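Local coordinates for PUM-HD domain-containing protein (Caenorhabditis elegans, PDB 7CGF) that binds RNA through a curved array of Pumilio repeats, probably recognising sites in the 3' untranslated regions of messenger RNAs, at residues K42-V45 with G46-I50; G83-V86 with V87-F90; A261-K264 with Y265-N268. The protein carries 2 engineered substitutions. One frame throughout, in Å; residues are numbered along the deposited sequence.

In the fold
All three contacts are local arrangements within the PUM-HD domain, each joining protein side chains to nucleotides of chain B. Contacts 1 and 2 are neighbours, their centres about 11 Å apart, and they touch where Ser47 and Ile50 of helix 44-56 pack on Val86 of helix 83-89. Contact 3 lies across the chain's centre, about 44 Å from contact 2 centre to centre. Contact 2 is buried and reads a uracil through two amides; contacts 1 and 3 are partly buried and lie near helix starts, where an arginine stacks with an amide in contact 1 and a lysine chain passes over a phenol ring in contact 3. Contacts 1 and 2 share A8, whereas contact 3 meets G2 and U3.

Contact 1: K42-V45 with G46-I50; sequences KDQV and GSRFI. With nucleotides of chain B.
The carboxamide of Gln44 lies flat over one face of the Arg48 guanidinium, the two planes only 5° apart. NE2 of Gln44 sits above the centre of the group, 3.4 Å from Arg48 CZ, while at the guanidinium edge, near its plane, O2' of A8 of chain B approaches Arg48 NH2 at 3.3 Å. A bend at chi2 (75°) folds the Gln44 chain back over Arg48, whose own chain is extended from CG to NE, and the two residues, one helical turn apart, thereby form a layered pair facing A8, at the start of the RNA-facing helix of a probable Pumilio repeat. The amide is turned so that Gln44 NE2 donates to N3 of A8 of chain B, a nearly straight bond of 2.9 Å with 163° at the hydrogen. At the other end of the amide, Gln44 OE1 receives a weak bond from the ribose O3'. Base and sugar are therefore both engaged by one side chain, and the positive guanidinium beneath is likely to polarise the amide. Behind this pair the helix start is fixed by Asp43, its N-cap: OD2 uses its anti lone pair to accept from Gly46 N at 2.9 Å and takes a weaker bond from Val45 N. The Asp43 carbonyl O adds a 2.7 Å bond from Ser47 N, and Phe49 N donates to Val45 O at 3.0 Å, carrying the helical pattern onward. The charge of Asp43 OD2 has a second mate in Arg19, across in helix 14-20, which also packs against Val45. On the inner side Ser47 OG is hydrogen-bonded to Phe82 O, Ile50 rests on helix 37-41, and both residues meet Val86 of helix 83-89, setting helix 44-56 between its flanking helices.

Contact 2: G83-V86 with V87-F90; sequences GNYV and VQKF. With nucleotides of chain B.
Asn84 and Gln88, one helical turn apart, run side by side and point the same way, with their amide planes 26° from each other and nearly coplanar. They are linked by a weak bond from Gln88 NE2 to Asn84 OD1 (2.9 Å), and together they face the uracil of U7 of chain B. Asn84 OD1 accepts from U7 N3 at 2.9 Å, almost straight at 169°, and Gln88 NE2 donates to U7 O4 in a still straighter bond of 2.9 Å. A weaker bond from Asn84 ND2 to U7 O2 completes the set. Asp80 O takes up Asn84 ND2 and Lys125 holds Gln88 OE1, which fixes the rotation of both amides. Tyr85 reaches out between two nucleotides: A8 of chain B covers one face of its ring, with Tyr85 CE2 3.4 Å from A8 C5, while Asn84 OD1 lies above the opposite face. With chi1 at -58°, Tyr85 CG is anti to the carbonyl carbon, and the ring extends from the helix toward the RNA. An Asn-Gln pair recognising a uracil beside a base-covering tyrosine is the classical uracil-reading site of a Pumilio repeat.

Contact 3: A261-K264 with Y265-N268; sequences ATHK and YSSN. With nucleotides of chain B.
Lys264 and Tyr265 lie side by side at the start of helix 266-276, the RNA-facing helix of a Pumilio repeat. The tight part of the contact is the buried turn beneath them. Ser267 N donates to His263 O at 3.1 Å, and the Ser267 CB packs against Ala261 O at 3.4 Å. A chi1 of 64° sets Ser267 OG between its own backbone N and carbonyl carbon, from where it donates to Lys264 O at 2.8 Å, from above the carbonyl plane, and accepts from N2 of G2 of chain B at 2.9 Å; the serine oxygen thus has two partners, tying the backbone turn to the guanine. Ser266 adds to the turn by bonding Phe260 O through OG, while its backbone N is taken by Asn226.

On the partly exposed side His263 is the looser group, leading away from the helix and held at ND1 by Glu259 O. The extended Lys264 chain, by contrast, packs closely over one face of the Tyr265 phenol in a CH-pi contact, its CD 4.0 Å from the ring centroid, and bends only at its last torsion, bringing NZ to O2' of G2 at 2.9 Å. A weak bond from Lys264 NZ also reaches OP1 of U3 of chain B. Replacing Tyr265 with an alanine would probably leave the lysine methylenes without the ring they rest on and the amine freer to swing from the RNA backbone. At the edge of that ring, near its plane, Tyr265 CD1 stands 3.2 Å from O2 of U3.

Contact 1: K42-V45 with G46-I50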
ATOM      1  N   LYS A  42      26.144   8.122  14.027  1.00 15.64           N
ATOM      2  CA  LYS A  42      25.378   7.294  14.956  1.00 16.62           C
ATOM      3  C   LYS A  42      24.889   8.053  16.181  1.00 17.26           C
ATOM      4  O   LYS A  42      24.264   7.445  17.063  1.00 16.70           O
ATOM      5  CB  LYS A  42      26.207   6.079  15.398  1.00 18.26           C
ATOM      6  CG  LYS A  42      26.578   5.204  14.232  1.00 17.35           C
ATOM      7  CD  LYS A  42      27.400   3.983  14.635  1.00 25.38           C
ATOM      8  CE  LYS A  42      26.598   3.017  15.476  1.00 31.24           C
ATOM      9  NZ  LYS A  42      27.444   1.852  15.875  1.00 31.33           N
ATOM     10  N   ASP A  43      25.170   9.350  16.256  1.00 18.19           N
ATOM     11  CA  ASP A  43      24.773  10.207  17.363  1.00 19.16           C
ATOM     12  C   ASP A  43      23.596  11.075  16.943  1.00 20.73           C
ATOM     13  O   ASP A  43      23.540  11.534  15.799  1.00 20.16           O
ATOM     14  CB  ASP A  43      25.949  11.089  17.783  1.00 19.71           C
ATOM     15  CG  ASP A  43      25.636  11.945  18.977  1.00 26.96           C
ATOM     16  OD1 ASP A  43      25.741  11.422  20.110  1.00 26.19           O
ATOM     17  OD2 ASP A  43      25.302  13.134  18.781  1.00 24.17           O
ATOM     18  N   GLN A  44      22.654  11.285  17.867  1.00 19.24           N
ATOM     19  CA  GLN A  44      21.444  12.049  17.550  1.00 19.43           C
ATOM     20  C   GLN A  44      21.805  13.467  17.119  1.00 23.33           C
ATOM     21  O   GLN A  44      21.324  13.967  16.089  1.00 21.01           O
ATOM     22  CB  GLN A  44      20.518  12.045  18.772  1.00 21.88           C
ATOM     23  CG  GLN A  44      19.359  13.023  18.758  1.00 24.46           C
ATOM     24  CD  GLN A  44      18.276  12.563  17.849  1.00 21.74           C
ATOM     25  OE1 GLN A  44      17.233  12.076  18.292  1.00 27.16           O
ATOM     26  NE2 GLN A  44      18.521  12.679  16.548  1.00 28.32           N
ATOM     27  N   VAL A  45      22.696  14.109  17.875  1.00 20.86           N
ATOM     28  CA  VAL A  45      23.116  15.470  17.558  1.00 20.79           C
ATOM     29  C   VAL A  45      24.010  15.486  16.329  1.00 22.45           C
ATOM     30  O   VAL A  45      23.855  16.337  15.445  1.00 23.13           O
ATOM     31  CB  VAL A  45      23.831  16.101  18.763  1.00 22.55           C
ATOM     32  CG1 VAL A  45      24.428  17.445  18.361  1.00 27.01           C
ATOM     33  CG2 VAL A  45      22.875  16.240  19.915  1.00 24.09           C
ATOM     34  N   GLY A  46      24.984  14.572  16.273  1.00 21.58           N
ATOM     35  CA  GLY A  46      25.911  14.559  15.154  1.00 19.73           C
ATOM     36  C   GLY A  46      25.230  14.251  13.836  1.00 22.12           C
ATOM     37  O   GLY A  46      25.585  14.806  12.796  1.00 20.44           O
ATOM     38  N   SER A  47      24.267  13.333  13.854  1.00 17.00           N
ATOM     39  CA  SER A  47      23.577  12.992  12.612  1.00 17.54           C
ATOM     40  C   SER A  47      22.764  14.168  12.107  1.00 19.45           C
ATOM     41  O   SER A  47      22.725  14.433  10.893  1.00 17.67           O
ATOM     42  CB  SER A  47      22.691  11.776  12.825  1.00 17.52           C
ATOM     43  OG  SER A  47      21.996  11.491  11.628  1.00 19.76           O
ATOM     44  N   ARG A  48      22.141  14.900  13.027  1.00 16.57           N
ATOM     45  CA  ARG A  48      21.389  16.088  12.638  1.00 20.09           C
ATOM     46  C   ARG A  48      22.311  17.148  12.055  1.00 21.37           C
ATOM     47  O   ARG A  48      21.968  17.791  11.052  1.00 21.02           O
ATOM     48  CB  ARG A  48      20.605  16.624  13.838  1.00 20.97           C
ATOM     49  CG  ARG A  48      19.323  15.849  14.096  1.00 18.49           C
ATOM     50  CD  ARG A  48      18.579  16.329  15.344  1.00 21.73           C
ATOM     51  NE  ARG A  48      17.266  15.709  15.408  1.00 25.45           N
ATOM     52  CZ  ARG A  48      16.593  15.472  16.527  1.00 26.46           C
ATOM     53  NH1 ARG A  48      17.111  15.801  17.708  1.00 26.75           N
ATOM     54  NH2 ARG A  48      15.407  14.887  16.458  1.00 26.97           N
ATOM     55  N   PHE A  49      23.507  17.306  12.631  1.00 19.33           N
ATOM     56  CA  PHE A  49      24.497  18.207  12.044  1.00 23.81           C
ATOM     57  C   PHE A  49      24.855  17.801  10.619  1.00 23.12           C
ATOM     58  O   PHE A  49      24.844  18.634   9.706  1.00 24.07           O
ATOM     59  CB  PHE A  49      25.760  18.257  12.905  1.00 22.44           C
ATOM     60  CG  PHE A  49      26.868  19.041  12.269  1.00 23.64           C
ATOM     61  CD1 PHE A  49      26.805  20.426  12.229  1.00 31.36           C
ATOM     62  CD2 PHE A  49      27.932  18.407  11.666  1.00 25.65           C
ATOM     63  CE1 PHE A  49      27.803  21.160  11.626  1.00 31.12           C
ATOM     64  CE2 PHE A  49      28.936  19.134  11.055  1.00 31.23           C
ATOM     65  CZ  PHE A  49      28.874  20.515  11.039  1.00 29.48           C
ATOM     66  N   ILE A  50      25.191  16.525  10.409  1.00 19.76           N
ATOM     67  CA  ILE A  50      25.581  16.068   9.075  1.00 18.29           C
ATOM     68  C   ILE A  50      24.450  16.303   8.086  1.00 20.67           C
ATOM     69  O   ILE A  50      24.664  16.787   6.965  1.00 19.83           O
ATOM     70  CB  ILE A  50      25.984  14.588   9.105  1.00 17.36           C
ATOM     71  CG1 ILE A  50      27.265  14.398   9.930  1.00 20.32           C
ATOM     72  CG2 ILE A  50      26.164  14.071   7.674  1.00 17.21           C
ATOM     73  CD1 ILE A  50      27.546  12.939  10.239  1.00 21.36           C
TER
ATOM     74  P     A B   8      10.461   7.702  15.559  1.00 29.40           P
ATOM     75  OP1   A B   8       9.988   7.393  16.937  1.00 35.66           O
ATOM     76  OP2   A B   8       9.750   8.612  14.610  1.00 25.94           O
ATOM     77  O5'   A B   8      11.909   8.330  15.698  1.00 21.95           O
ATOM     78  C5'   A B   8      12.875   7.764  16.567  1.00 25.65           C
ATOM     79  C4'   A B   8      13.894   8.802  16.953  1.00 24.42           C
ATOM     80  O4'   A B   8      14.598   9.255  15.756  1.00 23.22           O
ATOM     81  C3'   A B   8      13.314  10.058  17.605  1.00 26.88           C
ATOM     82  O3'   A B   8      14.245  10.533  18.575  1.00 27.45           O
ATOM     83  C2'   A B   8      13.272  11.041  16.442  1.00 25.40           C
ATOM     84  O2'   A B   8      13.245  12.405  16.821  1.00 27.57           O
ATOM     85  C1'   A B   8      14.559  10.664  15.710  1.00 19.96           C
ATOM     86  N9    A B   8      14.635  11.101  14.311  1.00 19.09           N
ATOM     87  C8    A B   8      13.641  11.065  13.376  1.00 18.81           C
ATOM     88  N7    A B   8      14.005  11.549  12.206  1.00 17.36           N
ATOM     89  C5    A B   8      15.347  11.903  12.391  1.00 16.70           C
ATOM     90  C6    A B   8      16.316  12.466  11.550  1.00 20.68           C
ATOM     91  N6    A B   8      16.126  12.790  10.266  1.00 19.53           N
ATOM     92  N1    A B   8      17.543  12.693  12.073  1.00 19.20           N
ATOM     93  C2    A B   8      17.785  12.387  13.351  1.00 19.88           C
ATOM     94  N3    A B   8      16.951  11.851  14.228  1.00 20.40           N
ATOM     95  C4    A B   8      15.740  11.631  13.688  1.00 17.12           C
TER

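Contact 2: G83-V86 with V87-F90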
ATOM      1  N   GLY A  83      22.079   6.841  11.881  1.00 15.66           N
ATOM      2  CA  GLY A  83      22.957   6.789  10.731  1.00 14.58           C
ATOM      3  C   GLY A  83      22.236   6.542   9.422  1.00 16.07           C
ATOM      4  O   GLY A  83      22.752   6.919   8.360  1.00 14.49           O
ATOM      5  N   ASN A  84      21.050   5.936   9.465  1.00 15.02           N
ATOM      6  CA  ASN A  84      20.404   5.618   8.205  1.00 12.96           C
ATOM      7  C   ASN A  84      20.056   6.889   7.437  1.00 14.49           C
ATOM      8  O   ASN A  84      20.079   6.881   6.202  1.00 16.47           O
ATOM      9  CB  ASN A  84      19.168   4.724   8.439  1.00 13.33           C
ATOM     10  CG  ASN A  84      17.950   5.493   8.934  1.00 15.62           C
ATOM     11  OD1 ASN A  84      17.133   5.974   8.140  1.00 15.53           O
ATOM     12  ND2 ASN A  84      17.798   5.565  10.246  1.00 14.85           N
ATOM     13  N   TYR A  85      19.777   7.992   8.142  1.00 12.61           N
ATOM     14  CA  TYR A  85      19.454   9.245   7.453  1.00 16.42           C
ATOM     15  C   TYR A  85      20.655   9.801   6.711  1.00 16.09           C
ATOM     16  O   TYR A  85      20.496  10.419   5.648  1.00 17.30           O
ATOM     17  CB  TYR A  85      18.951  10.294   8.444  1.00 17.78           C
ATOM     18  CG  TYR A  85      17.747   9.858   9.205  1.00 17.54           C
ATOM     19  CD1 TYR A  85      16.491   9.849   8.618  1.00 17.57           C
ATOM     20  CD2 TYR A  85      17.873   9.422  10.518  1.00 18.96           C
ATOM     21  CE1 TYR A  85      15.372   9.430   9.345  1.00 20.43           C
ATOM     22  CE2 TYR A  85      16.793   9.006  11.227  1.00 18.11           C
ATOM     23  CZ  TYR A  85      15.550   8.999  10.648  1.00 18.23           C
ATOM     24  OH  TYR A  85      14.485   8.582  11.397  1.00 24.15           O
ATOM     25  N   VAL A  86      21.855   9.641   7.285  1.00 14.99           N
ATOM     26  CA  VAL A  86      23.075  10.100   6.619  1.00 17.09           C
ATOM     27  C   VAL A  86      23.284   9.349   5.316  1.00 17.35           C
ATOM     28  O   VAL A  86      23.587   9.951   4.276  1.00 18.30           O
ATOM     29  CB  VAL A  86      24.282   9.950   7.561  1.00 16.38           C
ATOM     30  CG1 VAL A  86      25.609  10.260   6.830  1.00 17.03           C
ATOM     31  CG2 VAL A  86      24.120  10.857   8.754  1.00 19.09           C
ATOM     32  N   VAL A  87      23.102   8.024   5.334  1.00 15.13           N
ATOM     33  CA  VAL A  87      23.212   7.256   4.101  1.00 14.42           C
ATOM     34  C   VAL A  87      22.174   7.718   3.086  1.00 18.26           C
ATOM     35  O   VAL A  87      22.480   7.882   1.895  1.00 18.34           O
ATOM     36  CB  VAL A  87      23.099   5.746   4.374  1.00 15.69           C
ATOM     37  CG1 VAL A  87      23.281   4.970   3.047  1.00 17.26           C
ATOM     38  CG2 VAL A  87      24.141   5.317   5.434  1.00 17.94           C
ATOM     39  N   GLN A  88      20.939   7.954   3.537  1.00 16.21           N
ATOM     40  CA  GLN A  88      19.886   8.348   2.608  1.00 16.81           C
ATOM     41  C   GLN A  88      20.201   9.660   1.902  1.00 16.42           C
ATOM     42  O   GLN A  88      19.753   9.865   0.768  1.00 17.06           O
ATOM     43  CB  GLN A  88      18.563   8.473   3.339  1.00 15.49           C
ATOM     44  CG  GLN A  88      17.968   7.153   3.669  1.00 16.02           C
ATOM     45  CD  GLN A  88      16.584   7.309   4.248  1.00 18.00           C
ATOM     46  OE1 GLN A  88      15.681   7.849   3.602  1.00 17.03           O
ATOM     47  NE2 GLN A  88      16.411   6.863   5.492  1.00 17.01           N
ATOM     48  N   LYS A  89      20.928  10.568   2.558  1.00 17.19           N
ATOM     49  CA  LYS A  89      21.250  11.839   1.917  1.00 17.19           C
ATOM     50  C   LYS A  89      21.991  11.637   0.603  1.00 19.24           C
ATOM     51  O   LYS A  89      21.857  12.457  -0.314  1.00 21.30           O
ATOM     52  CB  LYS A  89      22.104  12.713   2.842  1.00 17.04           C
ATOM     53  CG  LYS A  89      21.345  13.379   3.984  1.00 19.28           C
ATOM     54  CD  LYS A  89      20.239  14.258   3.437  1.00 25.51           C
ATOM     55  CE  LYS A  89      19.676  15.201   4.493  1.00 29.11           C
ATOM     56  NZ  LYS A  89      18.507  15.975   3.937  1.00 34.35           N
ATOM     57  N   PHE A  90      22.790  10.583   0.495  1.00 16.62           N
ATOM     58  CA  PHE A  90      23.568  10.371  -0.717  1.00 19.50           C
ATOM     59  C   PHE A  90      22.821   9.582  -1.788  1.00 22.84           C
ATOM     60  O   PHE A  90      23.412   9.263  -2.830  1.00 20.87           O
ATOM     61  CB  PHE A  90      24.897   9.710  -0.370  1.00 21.04           C
ATOM     62  CG  PHE A  90      25.853  10.660   0.284  1.00 19.15           C
ATOM     63  CD1 PHE A  90      26.504  11.619  -0.476  1.00 24.77           C
ATOM     64  CD2 PHE A  90      26.042  10.641   1.645  1.00 22.42           C
ATOM     65  CE1 PHE A  90      27.376  12.523   0.126  1.00 26.59           C
ATOM     66  CE2 PHE A  90      26.901  11.540   2.255  1.00 26.54           C
ATOM     67  CZ  PHE A  90      27.578  12.480   1.491  1.00 25.33           C
TER
ATOM     68  P     U B   7       6.904   3.194  12.602  1.00 22.07           P
ATOM     69  OP1   U B   7       6.601   3.194  14.066  1.00 25.46           O
ATOM     70  OP2   U B   7       6.122   4.034  11.662  1.00 21.88           O
ATOM     71  O5'   U B   7       8.409   3.622  12.379  1.00 24.27           O
ATOM     72  C5'   U B   7       8.805   4.953  12.609  1.00 23.45           C
ATOM     73  C4'   U B   7      10.282   5.003  12.815  1.00 19.95           C
ATOM     74  O4'   U B   7      10.958   4.833  11.556  1.00 20.69           O
ATOM     75  C3'   U B   7      10.824   6.312  13.359  1.00 23.28           C
ATOM     76  O3'   U B   7      10.710   6.329  14.775  1.00 25.47           O
ATOM     77  C2'   U B   7      12.283   6.328  12.874  1.00 22.23           C
ATOM     78  O2'   U B   7      13.134   5.786  13.881  1.00 22.32           O
ATOM     79  C1'   U B   7      12.255   5.380  11.656  1.00 18.97           C
ATOM     80  N1    U B   7      12.629   5.966  10.341  1.00 19.20           N
ATOM     81  C2    U B   7      13.957   5.897   9.991  1.00 16.33           C
ATOM     82  O2    U B   7      14.788   5.455  10.760  1.00 18.54           O
ATOM     83  N3    U B   7      14.285   6.403   8.752  1.00 16.54           N
ATOM     84  C4    U B   7      13.399   6.949   7.849  1.00 20.33           C
ATOM     85  O4    U B   7      13.806   7.361   6.758  1.00 16.48           O
ATOM     86  C5    U B   7      12.034   6.957   8.273  1.00 20.27           C
ATOM     87  C6    U B   7      11.696   6.476   9.474  1.00 23.27           C
ATOM     88  P     A B   8      10.461   7.702  15.559  1.00 29.40           P
ATOM     89  OP1   A B   8       9.988   7.393  16.937  1.00 35.66           O
ATOM     90  OP2   A B   8       9.750   8.612  14.610  1.00 25.94           O
ATOM     91  O5'   A B   8      11.909   8.330  15.698  1.00 21.95           O
ATOM     92  C5'   A B   8      12.875   7.764  16.567  1.00 25.65           C
ATOM     93  C4'   A B   8      13.894   8.802  16.953  1.00 24.42           C
ATOM     94  O4'   A B   8      14.598   9.255  15.756  1.00 23.22           O
ATOM     95  C3'   A B   8      13.314  10.058  17.605  1.00 26.88           C
ATOM     96  O3'   A B   8      14.245  10.533  18.575  1.00 27.45           O
ATOM     97  C2'   A B   8      13.272  11.041  16.442  1.00 25.40           C
ATOM     98  O2'   A B   8      13.245  12.405  16.821  1.00 27.57           O
ATOM     99  C1'   A B   8      14.559  10.664  15.710  1.00 19.96           C
ATOM    100  N9    A B   8      14.635  11.101  14.311  1.00 19.09           N
ATOM    101  C8    A B   8      13.641  11.065  13.376  1.00 18.81           C
ATOM    102  N7    A B   8      14.005  11.549  12.206  1.00 17.36           N
ATOM    103  C5    A B   8      15.347  11.903  12.391  1.00 16.70           C
ATOM    104  C6    A B   8      16.316  12.466  11.550  1.00 20.68           C
ATOM    105  N6    A B   8      16.126  12.790  10.266  1.00 19.53           N
ATOM    106  N1    A B   8      17.543  12.693  12.073  1.00 19.20           N
ATOM    107  C2    A B   8      17.785  12.387  13.351  1.00 19.88           C
ATOM    108  N3    A B   8      16.951  11.851  14.228  1.00 20.40           N
ATOM    109  C4    A B   8      15.740  11.631  13.688  1.00 17.12           C
TER

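Contact 3: A261-K264 with Y265-N268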
ATOM      1  N   ALA A 261     -23.588  -8.912   1.829  1.00 17.92           N
ATOM      2  CA  ALA A 261     -23.881  -7.634   2.463  1.00 18.36           C
ATOM      3  C   ALA A 261     -23.892  -7.712   3.985  1.00 18.65           C
ATOM      4  O   ALA A 261     -23.669  -6.692   4.650  1.00 20.64           O
ATOM      5  CB  ALA A 261     -25.235  -7.109   1.976  1.00 20.75           C
ATOM      6  N   THR A 262     -24.168  -8.880   4.543  1.00 19.41           N
ATOM      7  CA  THR A 262     -24.347  -9.007   5.983  1.00 20.71           C
ATOM      8  C   THR A 262     -23.097  -9.502   6.687  1.00 25.04           C
ATOM      9  O   THR A 262     -23.162  -9.818   7.877  1.00 20.72           O
ATOM     10  CB  THR A 262     -25.536  -9.913   6.301  1.00 20.41           C
ATOM     11  OG1 THR A 262     -25.328 -11.231   5.779  1.00 21.91           O
ATOM     12  CG2 THR A 262     -26.809  -9.325   5.703  1.00 23.23           C
ATOM     13  N   HIS A 263     -21.967  -9.589   5.988  1.00 21.42           N
ATOM     14  CA  HIS A 263     -20.704  -9.938   6.621  1.00 20.84           C
ATOM     15  C   HIS A 263     -19.799  -8.714   6.642  1.00 21.42           C
ATOM     16  O   HIS A 263     -19.896  -7.829   5.779  1.00 17.98           O
ATOM     17  CB  HIS A 263     -20.037 -11.129   5.922  1.00 22.82           C
ATOM     18  CG  HIS A 263     -20.719 -12.435   6.200  1.00 26.30           C
ATOM     19  ND1 HIS A 263     -21.878 -12.822   5.562  1.00 26.96           N
ATOM     20  CD2 HIS A 263     -20.426 -13.423   7.080  1.00 27.60           C
ATOM     21  CE1 HIS A 263     -22.257 -14.003   6.019  1.00 27.27           C
ATOM     22  NE2 HIS A 263     -21.396 -14.387   6.946  1.00 30.52           N
ATOM     23  N   LYS A 264     -18.936  -8.657   7.673  1.00 19.61           N
ATOM     24  CA  LYS A 264     -18.259  -7.413   8.029  1.00 21.31           C
ATOM     25  C   LYS A 264     -17.417  -6.873   6.885  1.00 19.40           C
ATOM     26  O   LYS A 264     -17.539  -5.705   6.504  1.00 18.85           O
ATOM     27  CB  LYS A 264     -17.375  -7.636   9.255  1.00 21.40           C
ATOM     28  CG  LYS A 264     -16.653  -6.411   9.714  1.00 19.87           C
ATOM     29  CD  LYS A 264     -15.755  -6.794  10.905  1.00 22.00           C
ATOM     30  CE  LYS A 264     -14.840  -5.652  11.376  1.00 29.77           C
ATOM     31  NZ  LYS A 264     -15.536  -4.499  12.012  1.00 33.91           N
ATOM     32  N   TYR A 265     -16.530  -7.706   6.352  1.00 18.75           N
ATOM     33  CA  TYR A 265     -15.575  -7.242   5.365  1.00 15.76           C
ATOM     34  C   TYR A 265     -16.136  -7.268   3.953  1.00 14.24           C
ATOM     35  O   TYR A 265     -15.918  -6.316   3.195  1.00 16.21           O
ATOM     36  CB  TYR A 265     -14.317  -8.088   5.476  1.00 15.75           C
ATOM     37  CG  TYR A 265     -13.692  -7.902   6.831  1.00 18.83           C
ATOM     38  CD1 TYR A 265     -13.190  -6.663   7.207  1.00 19.20           C
ATOM     39  CD2 TYR A 265     -13.642  -8.949   7.739  1.00 20.73           C
ATOM     40  CE1 TYR A 265     -12.614  -6.473   8.448  1.00 19.36           C
ATOM     41  CE2 TYR A 265     -13.079  -8.766   8.991  1.00 20.00           C
ATOM     42  CZ  TYR A 265     -12.573  -7.519   9.325  1.00 20.07           C
ATOM     43  OH  TYR A 265     -12.001  -7.317  10.567  1.00 27.31           O
ATOM     44  N   SER A 266     -16.892  -8.307   3.595  1.00 16.93           N
ATOM     45  CA  SER A 266     -17.439  -8.366   2.242  1.00 16.12           C
ATOM     46  C   SER A 266     -18.474  -7.281   1.972  1.00 16.27           C
ATOM     47  O   SER A 266     -18.694  -6.946   0.805  1.00 15.08           O
ATOM     48  CB  SER A 266     -18.037  -9.754   1.962  1.00 14.04           C
ATOM     49  OG  SER A 266     -19.108 -10.089   2.839  1.00 19.34           O
ATOM     50  N   SER A 267     -19.119  -6.722   3.008  1.00 14.84           N
ATOM     51  CA  SER A 267     -20.034  -5.606   2.780  1.00 17.71           C
ATOM     52  C   SER A 267     -19.339  -4.456   2.059  1.00 16.78           C
ATOM     53  O   SER A 267     -19.955  -3.790   1.220  1.00 16.30           O
ATOM     54  CB  SER A 267     -20.646  -5.129   4.109  1.00 17.28           C
ATOM     55  OG  SER A 267     -19.658  -4.612   4.994  1.00 18.75           O
ATOM     56  N   ASN A 268     -18.045  -4.239   2.327  1.00 15.29           N
ATOM     57  CA  ASN A 268     -17.327  -3.164   1.653  1.00 17.03           C
ATOM     58  C   ASN A 268     -17.134  -3.461   0.178  1.00 16.66           C
ATOM     59  O   ASN A 268     -17.016  -2.530  -0.629  1.00 18.47           O
ATOM     60  CB  ASN A 268     -15.955  -2.944   2.303  1.00 16.41           C
ATOM     61  CG  ASN A 268     -16.060  -2.613   3.786  1.00 20.24           C
ATOM     62  OD1 ASN A 268     -15.740  -3.440   4.661  1.00 22.01           O
ATOM     63  ND2 ASN A 268     -16.535  -1.416   4.078  1.00 16.17           N
TER
ATOM     64  P     U B   3     -15.112  -0.797  12.708  1.00 26.45           P
ATOM     65  OP1   U B   3     -14.243  -1.690  13.516  1.00 32.18           O
ATOM     66  OP2   U B   3     -15.213   0.639  13.019  1.00 25.80           O
ATOM     67  O5'   U B   3     -14.717  -0.829  11.165  1.00 27.11           O
ATOM     68  C5'   U B   3     -13.507  -0.255  10.703  1.00 21.77           C
ATOM     69  C4'   U B   3     -12.662  -1.329  10.080  1.00 24.13           C
ATOM     70  O4'   U B   3     -13.333  -1.860   8.912  1.00 25.05           O
ATOM     71  C3'   U B   3     -11.301  -0.908   9.563  1.00 34.03           C
ATOM     72  O3'   U B   3     -10.360  -0.843  10.618  1.00 37.77           O
ATOM     73  C2'   U B   3     -10.975  -2.003   8.550  1.00 31.75           C
ATOM     74  O2'   U B   3     -10.444  -3.136   9.217  1.00 33.40           O
ATOM     75  C1'   U B   3     -12.365  -2.380   8.020  1.00 28.11           C
ATOM     76  N1    U B   3     -12.624  -1.913   6.638  1.00 23.97           N
ATOM     77  C2    U B   3     -12.308  -2.867   5.681  1.00 19.31           C
ATOM     78  O2    U B   3     -11.859  -3.954   6.004  1.00 17.86           O
ATOM     79  N3    U B   3     -12.540  -2.495   4.383  1.00 19.25           N
ATOM     80  C4    U B   3     -13.023  -1.283   3.954  1.00 19.98           C
ATOM     81  O4    U B   3     -13.182  -1.070   2.755  1.00 19.69           O
ATOM     82  C5    U B   3     -13.327  -0.344   5.003  1.00 23.65           C
ATOM     83  C6    U B   3     -13.111  -0.682   6.284  1.00 23.26           C
ATOM     84  P     G B   2     -19.692   2.074  14.337  1.00 35.12           P
ATOM     85  OP1   G B   2     -18.609   2.006  15.346  1.00 40.63           O
ATOM     86  OP2   G B   2     -19.882   3.334  13.600  1.00 34.12           O
ATOM     87  O5'   G B   2     -19.361   0.919  13.283  1.00 28.52           O
ATOM     88  C5'   G B   2     -19.420  -0.445  13.664  1.00 20.67           C
ATOM     89  C4'   G B   2     -18.966  -1.336  12.537  1.00 31.25           C
ATOM     90  O4'   G B   2     -19.885  -1.213  11.423  1.00 28.50           O
ATOM     91  C3'   G B   2     -17.614  -0.989  11.938  1.00 26.49           C
ATOM     92  O3'   G B   2     -16.551  -1.500  12.721  1.00 29.48           O
ATOM     93  C2'   G B   2     -17.713  -1.583  10.530  1.00 21.46           C
ATOM     94  O2'   G B   2     -17.517  -2.989  10.547  1.00 23.22           O
ATOM     95  C1'   G B   2     -19.183  -1.322  10.199  1.00 22.73           C
ATOM     96  N9    G B   2     -19.358  -0.085   9.416  1.00 23.83           N
ATOM     97  C8    G B   2     -19.347   1.229   9.827  1.00 23.38           C
ATOM     98  N7    G B   2     -19.516   2.084   8.852  1.00 27.79           N
ATOM     99  C5    G B   2     -19.641   1.287   7.717  1.00 27.25           C
ATOM    100  C6    G B   2     -19.845   1.633   6.356  1.00 22.65           C
ATOM    101  O6    G B   2     -19.965   2.749   5.843  1.00 25.34           O
ATOM    102  N1    G B   2     -19.919   0.494   5.547  1.00 21.61           N
ATOM    103  C2    G B   2     -19.822  -0.793   5.998  1.00 19.00           C
ATOM    104  N2    G B   2     -19.904  -1.747   5.056  1.00 19.84           N
ATOM    105  N3    G B   2     -19.612  -1.132   7.268  1.00 19.81           N
ATOM    106  C4    G B   2     -19.546  -0.042   8.056  1.00 21.88           C
TER